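PDB 4KWA: transcriptional regulator from Saccharomonospora viridis, which probably binds DNA as a TetR-family repressor, this C-terminal part of a longer protein holding a choline ion in its ligand-binding domain. Local coordinates for residues A[25-30]-A[36-41]; A[57-62]-A[96-101]; A[75-80]-A[141-146]. All coordinates share one frame; numbering follows the deposited sequence.

Interaction 1. Residues A[25-30]-A[36-41]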
ATOM      1  N   VAL A  25     -18.014  -9.515   0.714  1.00 28.95           N
ATOM      2  CA  VAL A  25     -19.030  -9.430   1.733  1.00 30.92           C
ATOM      3  C   VAL A  25     -20.397  -9.072   1.156  1.00 33.49           C
ATOM      4  O   VAL A  25     -20.573  -8.009   0.564  1.00 35.55           O
ATOM      5  CB  VAL A  25     -18.686  -8.342   2.715  1.00 28.22           C
ATOM      6  CG1 VAL A  25     -19.862  -8.091   3.641  1.00 27.61           C
ATOM      7  CG2 VAL A  25     -17.483  -8.722   3.523  1.00 29.19           C
ATOM      8  N   ARG A  26     -21.396  -9.925   1.365  1.00 30.82           N
ATOM      9  CA  ARG A  26     -22.697  -9.665   0.903  1.00 29.60           C
ATOM     10  C   ARG A  26     -23.538  -9.123   2.038  1.00 31.28           C
ATOM     11  O   ARG A  26     -23.274  -9.383   3.210  1.00 29.59           O
ATOM     12  CB  ARG A  26     -23.309 -10.966   0.268  1.00 30.39           C
ATOM     13  CG  ARG A  26     -22.598 -11.261  -1.048  1.00 43.11           C
ATOM     14  CD  ARG A  26     -22.785 -12.635  -1.621  1.00 57.83           C
ATOM     15  NE  ARG A  26     -22.003 -12.730  -2.854  1.00 55.67           N
ATOM     16  CZ  ARG A  26     -20.704 -13.066  -2.918  1.00 61.87           C
ATOM     17  NH1 ARG A  26     -20.115 -13.115  -4.106  1.00 60.40           N
ATOM     18  NH2 ARG A  26     -19.969 -13.354  -1.822  1.00 48.39           N
ATOM     19  N   ILE A  27     -24.622  -8.469   1.703  1.00 31.60           N
ATOM     20  CA  ILE A  27     -25.502  -7.914   2.737  1.00 35.12           C
ATOM     21  C   ILE A  27     -26.068  -9.006   3.677  1.00 34.68           C
ATOM     22  O   ILE A  27     -26.175  -8.804   4.892  1.00 34.09           O
ATOM     23  CB  ILE A  27     -26.665  -7.115   2.141  1.00 34.91           C
ATOM     24  CG1 ILE A  27     -26.114  -5.927   1.289  1.00 39.33           C
ATOM     25  CG2 ILE A  27     -27.629  -6.597   3.230  1.00 35.16           C
ATOM     26  CD1 ILE A  27     -25.054  -5.075   1.959  1.00 40.13           C
ATOM     27  N   HIS A  28     -26.395 -10.169   3.143  1.00 32.51           N
ATOM     28  CA  HIS A  28     -26.967 -11.220   3.996  1.00 33.09           C
ATOM     29  C   HIS A  28     -25.908 -11.752   4.976  1.00 36.66           C
ATOM     30  O   HIS A  28     -26.253 -12.338   5.947  1.00 30.76           O
ATOM     31  CB  HIS A  28     -27.567 -12.366   3.203  1.00 44.66           C
ATOM     32  CG  HIS A  28     -26.582 -13.419   2.811  1.00 49.10           C
ATOM     33  ND1 HIS A  28     -25.855 -13.368   1.635  1.00 70.16           N
ATOM     34  CD2 HIS A  28     -26.193 -14.558   3.440  1.00 64.12           C
ATOM     35  CE1 HIS A  28     -25.059 -14.423   1.556  1.00 65.22           C
ATOM     36  NE2 HIS A  28     -25.236 -15.154   2.645  1.00 66.54           N
ATOM     37  N   ASP A  29     -24.621 -11.580   4.672  1.00 32.60           N
ATOM     38  CA  ASP A  29     -23.539 -12.021   5.615  1.00 30.67           C
ATOM     39  C   ASP A  29     -23.651 -11.133   6.850  1.00 34.45           C
ATOM     40  O   ASP A  29     -23.482 -11.591   8.003  1.00 29.32           O
ATOM     41  CB  ASP A  29     -22.172 -11.838   4.994  1.00 27.13           C
ATOM     42  CG  ASP A  29     -21.938 -12.736   3.835  1.00 36.58           C
ATOM     43  OD1 ASP A  29     -22.319 -13.906   3.970  1.00 36.25           O
ATOM     44  OD2 ASP A  29     -21.275 -12.314   2.834  1.00 38.00           O
ATOM     45  N   ILE A  30     -23.853  -9.847   6.617  1.00 26.48           N
ATOM     46  CA  ILE A  30     -24.041  -8.925   7.737  1.00 28.24           C
ATOM     47  C   ILE A  30     -25.319  -9.211   8.507  1.00 30.94           C
ATOM     48  O   ILE A  30     -25.315  -9.355   9.751  1.00 30.57           O
ATOM     49  CB  ILE A  30     -24.019  -7.476   7.267  1.00 27.46           C
ATOM     50  CG1 ILE A  30     -22.739  -7.209   6.573  1.00 27.67           C
ATOM     51  CG2 ILE A  30     -24.073  -6.492   8.417  1.00 30.81           C
ATOM     52  CD1 ILE A  30     -22.710  -5.986   5.656  1.00 29.65           C
ATOM     53  N   THR A  36     -30.632  -9.683  11.651  1.00 43.13           N
ATOM     54  CA  THR A  36     -31.538  -8.630  11.173  1.00 48.99           C
ATOM     55  C   THR A  36     -31.967  -9.027   9.779  1.00 50.69           C
ATOM     56  O   THR A  36     -31.723 -10.165   9.349  1.00 47.74           O
ATOM     57  CB  THR A  36     -30.878  -7.250  11.235  1.00 53.20           C
ATOM     58  OG1 THR A  36     -30.188  -7.125  12.474  1.00 61.07           O
ATOM     59  CG2 THR A  36     -31.925  -6.127  11.151  1.00 57.49           C
ATOM     60  N   SER A  37     -32.677  -8.128   9.107  1.00 47.36           N
ATOM     61  CA  SER A  37     -33.121  -8.390   7.768  1.00 45.76           C
ATOM     62  C   SER A  37     -32.250  -7.621   6.809  1.00 36.97           C
ATOM     63  O   SER A  37     -31.533  -6.629   7.146  1.00 37.48           O
ATOM     64  CB  SER A  37     -34.596  -7.998   7.616  1.00 42.65           C
ATOM     65  OG  SER A  37     -34.802  -6.630   7.995  1.00 42.87           O
ATOM     66  N   ASN A  38     -32.239  -8.077   5.581  1.00 49.74           N
ATOM     67  CA  ASN A  38     -31.535  -7.313   4.604  1.00 45.87           C
ATOM     68  C   ASN A  38     -32.192  -5.919   4.521  1.00 38.35           C
ATOM     69  O   ASN A  38     -31.497  -4.951   4.359  1.00 36.60           O
ATOM     70  CB  ASN A  38     -31.521  -8.014   3.238  1.00 52.58           C
ATOM     71  CG  ASN A  38     -30.434  -9.079   3.119  1.00 55.75           C
ATOM     72  OD1 ASN A  38     -29.999  -9.385   2.014  1.00 64.20           O
ATOM     73  ND2 ASN A  38     -29.930  -9.568   4.232  1.00 51.22           N
ATOM     74  N   ALA A  39     -33.533  -5.822   4.663  1.00 38.58           N
ATOM     75  CA  ALA A  39     -34.233  -4.540   4.557  1.00 33.63           C
ATOM     76  C   ALA A  39     -33.800  -3.433   5.542  1.00 34.76           C
ATOM     77  O   ALA A  39     -33.701  -2.242   5.182  1.00 38.49           O
ATOM     78  CB  ALA A  39     -35.751  -4.774   4.571  1.00 43.97           C
ATOM     79  N   THR A  40     -33.580  -3.824   6.794  1.00 38.99           N
ATOM     80  CA  THR A  40     -33.086  -2.921   7.844  1.00 37.62           C
ATOM     81  C   THR A  40     -31.755  -2.320   7.448  1.00 33.14           C
ATOM     82  O   THR A  40     -31.465  -1.101   7.698  1.00 33.86           O
ATOM     83  CB  THR A  40     -32.838  -3.707   9.144  1.00 39.87           C
ATOM     84  OG1 THR A  40     -34.055  -4.305   9.560  1.00 41.16           O
ATOM     85  CG2 THR A  40     -32.317  -2.763  10.245  1.00 41.20           C
ATOM     86  N   ILE A  41     -30.875  -3.223   7.000  1.00 30.70           N
ATOM     87  CA  ILE A  41     -29.578  -2.777   6.538  1.00 32.81           C
ATOM     88  C   ILE A  41     -29.702  -1.789   5.384  1.00 32.20           C
ATOM     89  O   ILE A  41     -29.097  -0.723   5.409  1.00 31.91           O
ATOM     90  CB  ILE A  41     -28.624  -3.920   6.109  1.00 32.65           C
ATOM     91  CG1 ILE A  41     -28.475  -5.052   7.163  1.00 41.84           C
ATOM     92  CG2 ILE A  41     -27.306  -3.327   5.746  1.00 30.90           C
ATOM     93  CD1 ILE A  41     -28.226  -4.584   8.552  1.00 48.74           C
TER
HETATM   94  O   HOH W   1     -27.237 -10.475   0.275  1.00 36.19           O
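Ile27 carries CG2 anti to its backbone N (CG1 at chi1 -60°), which aims this methyl across to the 36-41 segment, while Asn38 turns CG to lie anti to its own carbonyl carbon (chi1 -82°) and swings its amide back to meet it. The two side chains approach at a slant, with Ile27 CG2 3.7 Å from Asn38 CG. Ile27 CG2 also lies 4.1 Å from Ile41 CB, so one branch of Ile27 touches both a polar and an apolar residue of the second helix. The amide continues past Ile27 to the backbone of His28, where Asn38 ND2 comes within 3.4 Å of His28 CA. No direct hydrogen bond joins the two segments; a water takes the N-H of His28 at 3.0 Å and gives a weak bond to Asn38 OD1. These are the two helices of the predicted helix-turn-helix, 27-34 and 38-44, meeting here through their first turns. Ile41 also packs on Ile9 of helix 2-20, and both isoleucines touch Ile51 of helix 48-71, which places their contact against the rest of the DNA-binding bundle. The start of helix 27-34 is fixed by Asp29, whose OD2 accepts from Arg26 N at 2.8 Å. At the next helix start, Ser37 OG and Thr40 OG1 are hydrogen-bonded 2.9 Å apart.

Interaction 2. Residues A[57-62]-A[96-101]. With CHT (choline ion), chain E.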
ATOM      1  N   ARG A  57     -15.658   6.051   8.264  1.00 31.92           N
ATOM      2  CA  ARG A  57     -15.773   7.253   9.066  1.00 30.93           C
ATOM      3  C   ARG A  57     -15.777   6.917  10.547  1.00 34.71           C
ATOM      4  O   ARG A  57     -15.074   7.553  11.360  1.00 28.95           O
ATOM      5  CB  ARG A  57     -17.041   8.004   8.711  1.00 34.58           C
ATOM      6  CG  ARG A  57     -17.077   9.467   9.170  1.00 38.08           C
ATOM      7  CD  ARG A  57     -18.428  10.115   8.923  1.00 47.80           C
ATOM      8  NE  ARG A  57     -19.029   9.778   7.617  1.00 50.93           N
ATOM      9  CZ  ARG A  57     -18.675  10.293   6.452  1.00 43.91           C
ATOM     10  NH1 ARG A  57     -19.344   9.964   5.348  1.00 42.16           N
ATOM     11  NH2 ARG A  57     -17.716  11.203   6.405  1.00 50.18           N
ATOM     12  N   ARG A  58     -16.532   5.872  10.904  1.00 30.68           N
ATOM     13  CA  ARG A  58     -16.591   5.455  12.308  1.00 28.86           C
ATOM     14  C   ARG A  58     -15.227   4.968  12.797  1.00 31.44           C
ATOM     15  O   ARG A  58     -14.774   5.265  13.921  1.00 30.90           O
ATOM     16  CB  ARG A  58     -17.671   4.350  12.540  1.00 32.66           C
ATOM     17  CG  ARG A  58     -17.805   3.977  14.023  1.00 39.70           C
ATOM     18  CD  ARG A  58     -18.835   2.824  14.191  1.00 45.08           C
ATOM     19  NE  ARG A  58     -18.649   2.141  15.475  1.00 47.60           N
ATOM     20  CZ  ARG A  58     -17.888   1.069  15.684  1.00 51.84           C
ATOM     21  NH1 ARG A  58     -17.203   0.482  14.685  1.00 51.46           N
ATOM     22  NH2 ARG A  58     -17.815   0.571  16.924  1.00 47.20           N
ATOM     23  N   ASN A  59     -14.510   4.252  11.955  1.00 30.17           N
ATOM     24  CA  ASN A  59     -13.245   3.759  12.397  1.00 31.96           C
ATOM     25  C   ASN A  59     -12.209   4.838  12.516  1.00 28.90           C
ATOM     26  O   ASN A  59     -11.336   4.757  13.384  1.00 31.90           O
ATOM     27  CB  ASN A  59     -12.774   2.649  11.461  1.00 33.99           C
ATOM     28  CG  ASN A  59     -11.402   2.209  11.791  1.00 37.52           C
ATOM     29  OD1 ASN A  59     -10.425   2.833  11.298  1.00 38.58           O
ATOM     30  ND2 ASN A  59     -11.295   1.338  12.775  1.00 41.57           N
ATOM     31  N   VAL A  60     -12.228   5.815  11.624  1.00 35.25           N
ATOM     32  CA  VAL A  60     -11.220   6.919  11.688  1.00 35.69           C
ATOM     33  C   VAL A  60     -11.417   7.605  13.008  1.00 35.92           C
ATOM     34  O   VAL A  60     -10.438   7.946  13.668  1.00 31.44           O
ATOM     35  CB  VAL A  60     -11.356   7.909  10.513  1.00 31.97           C
ATOM     36  CG1 VAL A  60     -10.759   9.317  10.786  1.00 33.68           C
ATOM     37  CG2 VAL A  60     -10.857   7.263   9.239  1.00 35.99           C
ATOM     38  N   LYS A  61     -12.662   7.798  13.419  1.00 30.14           N
ATOM     39  CA  LYS A  61     -12.899   8.403  14.736  1.00 33.66           C
ATOM     40  C   LYS A  61     -12.422   7.543  15.914  1.00 34.21           C
ATOM     41  O   LYS A  61     -11.871   8.031  16.880  1.00 34.53           O
ATOM     42  CB  LYS A  61     -14.393   8.668  14.889  1.00 32.01           C
ATOM     43  CG  LYS A  61     -14.847   8.930  16.311  1.00 44.21           C
ATOM     44  CD  LYS A  61     -16.188   9.619  16.410  1.00 49.06           C
ATOM     45  CE  LYS A  61     -15.982  11.121  16.542  1.00 64.39           C
ATOM     46  NZ  LYS A  61     -15.353  11.487  17.851  1.00 59.33           N
ATOM     47  N   LEU A  62     -12.754   6.258  15.918  1.00 29.47           N
ATOM     48  CA  LEU A  62     -12.296   5.377  16.969  1.00 31.37           C
ATOM     49  C   LEU A  62     -10.796   5.456  17.073  1.00 30.16           C
ATOM     50  O   LEU A  62     -10.220   5.472  18.190  1.00 30.54           O
ATOM     51  CB  LEU A  62     -12.621   3.900  16.589  1.00 41.20           C
ATOM     52  CG  LEU A  62     -14.090   3.458  16.643  1.00 46.65           C
ATOM     53  CD1 LEU A  62     -14.237   2.092  15.983  1.00 48.75           C
ATOM     54  CD2 LEU A  62     -14.646   3.489  18.074  1.00 47.24           C
ATOM     55  N   ARG A  96      -4.648  -4.956  13.083  1.00 28.39           N
ATOM     56  CA  ARG A  96      -4.424  -5.785  11.854  1.00 30.71           C
ATOM     57  C   ARG A  96      -5.606  -5.643  10.906  1.00 29.05           C
ATOM     58  O   ARG A  96      -5.431  -5.409   9.683  1.00 24.99           O
ATOM     59  CB  ARG A  96      -4.234  -7.248  12.223  1.00 29.95           C
ATOM     60  CG  ARG A  96      -4.055  -8.186  11.039  1.00 37.66           C
ATOM     61  CD  ARG A  96      -2.752  -7.904  10.351  1.00 42.62           C
ATOM     62  NE  ARG A  96      -2.368  -8.969   9.400  1.00 43.17           N
ATOM     63  CZ  ARG A  96      -1.318  -9.781   9.492  1.00 36.40           C
ATOM     64  NH1 ARG A  96      -1.093 -10.649   8.503  1.00 44.68           N
ATOM     65  NH2 ARG A  96      -0.426  -9.720  10.491  1.00 42.31           N
ATOM     66  N   ASP A  97      -6.829  -5.663  11.458  1.00 34.83           N
ATOM     67  CA  ASP A  97      -8.037  -5.468  10.626  1.00 30.74           C
ATOM     68  C   ASP A  97      -8.074  -4.106   9.991  1.00 31.16           C
ATOM     69  O   ASP A  97      -8.492  -3.938   8.825  1.00 28.49           O
ATOM     70  CB  ASP A  97      -9.285  -5.687  11.473  1.00 37.77           C
ATOM     71  CG  ASP A  97      -9.539  -7.154  11.804  1.00 33.35           C
ATOM     72  OD1 ASP A  97      -8.921  -8.035  11.238  1.00 33.37           O
ATOM     73  OD2 ASP A  97     -10.334  -7.406  12.713  1.00 47.98           O
ATOM     74  N   GLU A  98      -7.722  -3.067  10.757  1.00 28.78           N
ATOM     75  CA  GLU A  98      -7.695  -1.746  10.181  1.00 26.40           C
ATOM     76  C   GLU A  98      -6.763  -1.706   8.994  1.00 27.19           C
ATOM     77  O   GLU A  98      -7.143  -1.212   7.927  1.00 29.13           O
ATOM     78  CB  GLU A  98      -7.359  -0.703  11.247  1.00 32.75           C
ATOM     79  CG  GLU A  98      -8.470  -0.554  12.279  1.00 35.99           C
ATOM     80  CD  GLU A  98      -8.140   0.492  13.340  1.00 36.60           C
ATOM     81  OE1 GLU A  98      -7.021   1.003  13.343  1.00 38.39           O
ATOM     82  OE2 GLU A  98      -8.997   0.853  14.140  1.00 40.02           O
ATOM     83  N   TRP A  99      -5.563  -2.319   9.131  1.00 29.07           N
ATOM     84  CA  TRP A  99      -4.686  -2.379   8.008  1.00 26.21           C
ATOM     85  C   TRP A  99      -5.334  -3.044   6.830  1.00 27.68           C
ATOM     86  O   TRP A  99      -5.185  -2.577   5.711  1.00 29.56           O
ATOM     87  CB  TRP A  99      -3.354  -3.067   8.377  1.00 27.02           C
ATOM     88  CG  TRP A  99      -2.326  -2.138   8.986  1.00 23.97           C
ATOM     89  CD1 TRP A  99      -2.241  -1.737  10.253  1.00 24.60           C
ATOM     90  CD2 TRP A  99      -1.318  -1.391   8.262  1.00 24.89           C
ATOM     91  NE1 TRP A  99      -1.210  -0.816  10.418  1.00 26.78           N
ATOM     92  CE2 TRP A  99      -0.619  -0.595   9.203  1.00 26.43           C
ATOM     93  CE3 TRP A  99      -0.944  -1.312   6.930  1.00 26.31           C
ATOM     94  CZ2 TRP A  99       0.482   0.249   8.848  1.00 25.17           C
ATOM     95  CZ3 TRP A  99       0.174  -0.482   6.571  1.00 25.55           C
ATOM     96  CH2 TRP A  99       0.875   0.284   7.539  1.00 26.10           C
ATOM     97  N   SER A 100      -6.003  -4.164   7.089  0.50 29.07           N
ATOM     98  CA  SER A 100      -6.679  -4.921   6.033  0.50 33.33           C
ATOM     99  C   SER A 100      -7.637  -4.038   5.252  0.50 31.27           C
ATOM    100  O   SER A 100      -7.751  -4.162   4.036  0.50 31.63           O
ATOM    101  CB  SER A 100      -7.441  -6.136   6.594  0.50 32.30           C
ATOM    102  OG  SER A 100      -6.590  -7.114   7.186  0.50 31.70           O
ATOM    103  N   VAL A 101      -8.359  -3.170   5.958  1.00 32.37           N
ATOM    104  CA  VAL A 101      -9.293  -2.285   5.348  1.00 30.71           C
ATOM    105  C   VAL A 101      -8.583  -1.141   4.608  1.00 28.05           C
ATOM    106  O   VAL A 101      -9.018  -0.797   3.486  1.00 33.78           O
ATOM    107  CB  VAL A 101     -10.246  -1.720   6.377  1.00 29.71           C
ATOM    108  CG1 VAL A 101     -11.114  -0.636   5.729  1.00 32.52           C
ATOM    109  CG2 VAL A 101     -11.064  -2.880   6.933  1.00 30.46           C
TER
HETATM  110  C4  CHT E 303      -3.311   5.694   7.697  1.00 66.80           C
HETATM  111  C5  CHT E 303      -3.299   4.568   8.733  1.00 47.08           C
HETATM  112  C6  CHT E 303      -2.455   2.869   7.140  1.00 47.78           C
HETATM  113  C7  CHT E 303      -2.786   2.343   9.442  1.00 57.00           C
HETATM  114  C8  CHT E 303      -0.973   3.864   8.720  1.00 49.80           C
HETATM  115  O6  CHT E 303      -4.554   6.391   7.873  1.00 67.60           O
HETATM  116  N1  CHT E 303      -2.371   3.425   8.501  1.00 50.82           N
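Asn59 and Glu98 make the only direct contact between 57-62 and 96-101, through one short bond: Asn59 ND2 donates a hydrogen bond to Glu98 OE2 at 2.7 Å, with an N-H...O angle of 169°. The asparagine points CG anti to its backbone N (chi1 174°), and the glutamate, extended beyond CG, reaches out to meet it. Their flat groups stand almost perpendicular, 87° apart; the acceptor lies close to the amide plane, whereas the donor comes in from above the carboxylate plane. Both residues are buried, and Trp14 of helix 2-20 and Trp102 of helix 94-109 pack against Asn59, whose OD1 has no partner in the model. The backbones stay well apart, Asn59 CA to Glu98 CA being 8.1 Å, and the two side chains bridge the gap; Arg57 and Lys61 are exposed and take no part in the bond. One residue along from Glu98, Trp99 faces the ligand pocket of the C-terminal domain. A choline methyl, C7, lies over one face of its indole, 3.7 Å from Trp99 CE2, and Gln88 and Asp160 also belong to the pocket. Trp99 NE1 is held by the backbone O of Gln88, which would help fix the ring. Glu98 OE2 also forms a salt bridge with Arg66, so the carboxylate is probably charged, and its negative charge would strengthen the bond from the amide.

Interaction 3. Residues A[75-80]-A[141-146]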
ATOM      1  N   ALA A  75       4.699  13.844  27.500  1.00 36.45           N
ATOM      2  CA  ALA A  75       5.226  15.191  27.090  1.00 37.13           C
ATOM      3  C   ALA A  75       6.521  15.139  26.292  1.00 40.75           C
ATOM      4  O   ALA A  75       6.807  16.074  25.515  1.00 34.86           O
ATOM      5  CB  ALA A  75       5.406  16.115  28.311  1.00 38.64           C
ATOM      6  N   ASP A  76       7.324  14.088  26.475  1.00 33.72           N
ATOM      7  CA  ASP A  76       8.615  13.980  25.776  1.00 35.50           C
ATOM      8  C   ASP A  76       8.336  13.628  24.296  1.00 30.33           C
ATOM      9  O   ASP A  76       7.656  12.645  24.000  1.00 29.07           O
ATOM     10  CB  ASP A  76       9.525  12.944  26.423  1.00 38.53           C
ATOM     11  CG  ASP A  76      10.910  12.939  25.787  1.00 43.08           C
ATOM     12  OD1 ASP A  76      11.791  13.627  26.322  1.00 54.87           O
ATOM     13  OD2 ASP A  76      11.084  12.375  24.705  1.00 40.72           O
ATOM     14  N   ALA A  77       8.827  14.399  23.333  1.00 31.16           N
ATOM     15  CA  ALA A  77       8.473  14.103  21.968  1.00 31.39           C
ATOM     16  C   ALA A  77       9.075  12.770  21.439  1.00 26.50           C
ATOM     17  O   ALA A  77       8.485  12.153  20.606  1.00 26.03           O
ATOM     18  CB  ALA A  77       8.827  15.295  21.045  1.00 36.17           C
ATOM     19  N   ARG A  78      10.216  12.311  21.949  0.50 28.55           N
ATOM     20  CA  ARG A  78      10.713  11.018  21.453  0.50 30.89           C
ATOM     21  C   ARG A  78       9.730   9.936  21.867  0.50 29.82           C
ATOM     22  O   ARG A  78       9.369   9.065  21.031  0.50 27.52           O
ATOM     23  CB  ARG A  78      12.121  10.635  21.953  0.50 31.36           C
ATOM     24  CG  ARG A  78      12.526   9.211  21.531  0.50 32.78           C
ATOM     25  CD  ARG A  78      13.866   8.650  22.039  0.50 38.58           C
ATOM     26  NE  ARG A  78      13.767   7.190  21.968  0.50 43.07           N
ATOM     27  CZ  ARG A  78      13.016   6.475  22.808  0.50 42.65           C
ATOM     28  NH1 ARG A  78      12.321   7.095  23.760  0.50 50.74           N
ATOM     29  NH2 ARG A  78      12.905   5.155  22.676  0.50 36.81           N
ATOM     30  N   GLU A  79       9.326   9.963  23.131  1.00 31.02           N
ATOM     31  CA  GLU A  79       8.341   8.960  23.624  1.00 30.92           C
ATOM     32  C   GLU A  79       7.043   9.122  22.809  1.00 29.44           C
ATOM     33  O   GLU A  79       6.438   8.133  22.425  1.00 26.02           O
ATOM     34  CB  GLU A  79       8.028   9.074  25.126  1.00 37.31           C
ATOM     35  CG  GLU A  79       7.181   7.898  25.599  1.00 46.83           C
ATOM     36  CD  GLU A  79       7.871   6.517  25.486  1.00 54.34           C
ATOM     37  OE1 GLU A  79       9.119   6.441  25.334  1.00 53.60           O
ATOM     38  OE2 GLU A  79       7.147   5.489  25.544  1.00 57.45           O
ATOM     39  N   ARG A  80       6.594  10.360  22.567  1.00 27.17           N
ATOM     40  CA  ARG A  80       5.387  10.537  21.783  1.00 28.16           C
ATOM     41  C   ARG A  80       5.479   9.890  20.387  1.00 29.44           C
ATOM     42  O   ARG A  80       4.585   9.148  19.960  1.00 26.76           O
ATOM     43  CB  ARG A  80       5.006  12.027  21.631  1.00 29.95           C
ATOM     44  CG  ARG A  80       4.490  12.705  22.824  1.00 33.29           C
ATOM     45  CD  ARG A  80       4.114  14.150  22.523  1.00 32.40           C
ATOM     46  NE  ARG A  80       2.910  14.303  21.763  1.00 32.25           N
ATOM     47  CZ  ARG A  80       1.678  14.317  22.284  1.00 38.27           C
ATOM     48  NH1 ARG A  80       1.475  13.997  23.565  1.00 42.82           N
ATOM     49  NH2 ARG A  80       0.612  14.535  21.508  1.00 43.41           N
ATOM     50  N   GLY A 141      15.078  19.944  21.643  1.00 37.87           N
ATOM     51  CA  GLY A 141      16.477  19.621  21.352  1.00 39.82           C
ATOM     52  C   GLY A 141      16.768  18.135  21.298  1.00 43.41           C
ATOM     53  O   GLY A 141      17.932  17.708  21.355  1.00 44.63           O
ATOM     54  N   VAL A 142      15.745  17.309  21.152  1.00 36.35           N
ATOM     55  CA  VAL A 142      16.015  15.872  21.083  1.00 33.57           C
ATOM     56  C   VAL A 142      16.020  15.321  19.680  1.00 37.81           C
ATOM     57  O   VAL A 142      16.556  14.211  19.455  1.00 34.60           O
ATOM     58  CB  VAL A 142      15.086  15.088  22.025  1.00 38.20           C
ATOM     59  CG1 VAL A 142      15.278  13.594  21.869  1.00 44.15           C
ATOM     60  CG2 VAL A 142      15.331  15.473  23.491  1.00 43.42           C
ATOM     61  N   PHE A 143      15.482  16.113  18.744  1.00 31.06           N
ATOM     62  CA  PHE A 143      15.425  15.769  17.346  1.00 29.71           C
ATOM     63  C   PHE A 143      16.283  16.753  16.534  1.00 28.41           C
ATOM     64  O   PHE A 143      16.295  17.939  16.831  1.00 31.90           O
ATOM     65  CB  PHE A 143      13.996  15.786  16.715  1.00 26.64           C
ATOM     66  CG  PHE A 143      13.026  14.789  17.251  1.00 26.61           C
ATOM     67  CD1 PHE A 143      13.405  13.619  17.858  1.00 27.16           C
ATOM     68  CD2 PHE A 143      11.714  14.981  17.041  1.00 24.73           C
ATOM     69  CE1 PHE A 143      12.422  12.720  18.334  1.00 27.44           C
ATOM     70  CE2 PHE A 143      10.761  14.126  17.533  1.00 30.03           C
ATOM     71  CZ  PHE A 143      11.123  12.960  18.174  1.00 25.30           C
ATOM     72  N   ARG A 144      16.968  16.196  15.542  1.00 30.07           N
ATOM     73  CA  ARG A 144      17.809  16.933  14.576  1.00 34.72           C
ATOM     74  C   ARG A 144      16.971  17.966  13.791  1.00 33.21           C
ATOM     75  O   ARG A 144      15.809  17.712  13.420  1.00 30.24           O
ATOM     76  CB  ARG A 144      18.284  16.006  13.414  1.00 45.33           C
ATOM     77  CG  ARG A 144      19.477  15.083  13.492  1.00 59.47           C
ATOM     78  CD  ARG A 144      19.979  14.935  12.033  1.00 49.71           C
ATOM     79  NE  ARG A 144      19.136  14.079  11.211  1.00 57.55           N
ATOM     80  CZ  ARG A 144      18.832  14.256   9.922  1.00 53.81           C
ATOM     81  NH1 ARG A 144      19.118  15.385   9.249  1.00 47.31           N
ATOM     82  NH2 ARG A 144      18.083  13.339   9.334  1.00 53.35           N
ATOM     83  N   ASP A 145      17.609  19.038  13.364  1.00 34.06           N
ATOM     84  CA  ASP A 145      16.966  20.039  12.531  1.00 34.12           C
ATOM     85  C   ASP A 145      16.861  19.459  11.138  1.00 40.16           C
ATOM     86  O   ASP A 145      17.850  18.946  10.597  1.00 42.69           O
ATOM     87  CB  ASP A 145      17.892  21.287  12.481  1.00 36.61           C
ATOM     88  CG  ASP A 145      17.278  22.501  11.736  1.00 43.44           C
ATOM     89  OD1 ASP A 145      16.058  22.584  11.561  1.00 47.90           O
ATOM     90  OD2 ASP A 145      18.061  23.402  11.313  1.00 40.47           O
ATOM     91  N   GLN A 146      15.685  19.564  10.523  1.00 33.61           N
ATOM     92  CA  GLN A 146      15.455  18.945   9.272  1.00 40.87           C
ATOM     93  C   GLN A 146      14.031  19.407   8.923  1.00 36.92           C
ATOM     94  O   GLN A 146      13.246  19.767   9.845  1.00 35.14           O
ATOM     95  CB  GLN A 146      15.449  17.465   9.614  1.00 49.89           C
ATOM     96  CG  GLN A 146      15.777  16.441   8.617  1.00 57.43           C
ATOM     97  CD  GLN A 146      15.274  15.058   9.101  1.00 52.42           C
ATOM     98  OE1 GLN A 146      15.583  14.515  10.225  1.00 45.23           O
ATOM     99  NE2 GLN A 146      14.500  14.487   8.256  1.00 47.06           N
TER
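This is an apolar contact between the first turn of helix 77-86 and the loop that leaves helix 113-139, far from the DNA-binding end of the all-helical TetR fold. Gly141 closes the long helix in a Schellman motif with positive phi, and the chain then presents Val142 and Phe143 to the 75-80 segment. With CG anti to its carbonyl carbon (chi1 -64°), Phe143 sends its ring toward the start of the helix, the outer carbons leading. Phe143 CE2 lies 4.2 Å from Ala77 CB, and its CZ is 3.8 Å from Arg78 CA, so the ring rests against backbone as much as side chain. Val142 adds CG1 beside the CB of Arg78. Beyond that carbon the arginine extends away from the loop, and in the conformer described its NE forms a salt bridge with Glu187 of helix 175-190. Gln140, just past the end of helix 113-139, bonds to Ala77 N and Ala75 O. Asp76 is the N-cap: its OD2 accepts from Arg78 N at 2.9 Å and, more weakly, from Glu79 N. At the ring's tip, Phe143 CZ stands 3.7 Å from Ala77 O.

How the interactions relate
From the N terminus, interaction 1 comes first and closes the shortest loop, five residues, joining the two helices of the helix-turn-helix. Helix 48-71 then carries the first segment of interaction 2, which joins it to helix 94-109 across 33 intervening residues. Within that span the first segment of interaction 3 passes at 75-80; its partner follows at 141-146, tying the start of helix 77-86 to the loop after helix 113-139 and closing 60 residues. Interactions 2 and 3 therefore cross, while interaction 1 precedes both and none nests. Interaction 2 sits near the chain's centre; interactions 1 and 3 lie on opposite sides of it, their centres about 48 Å apart, in the DNA-binding part and the C-terminal domain.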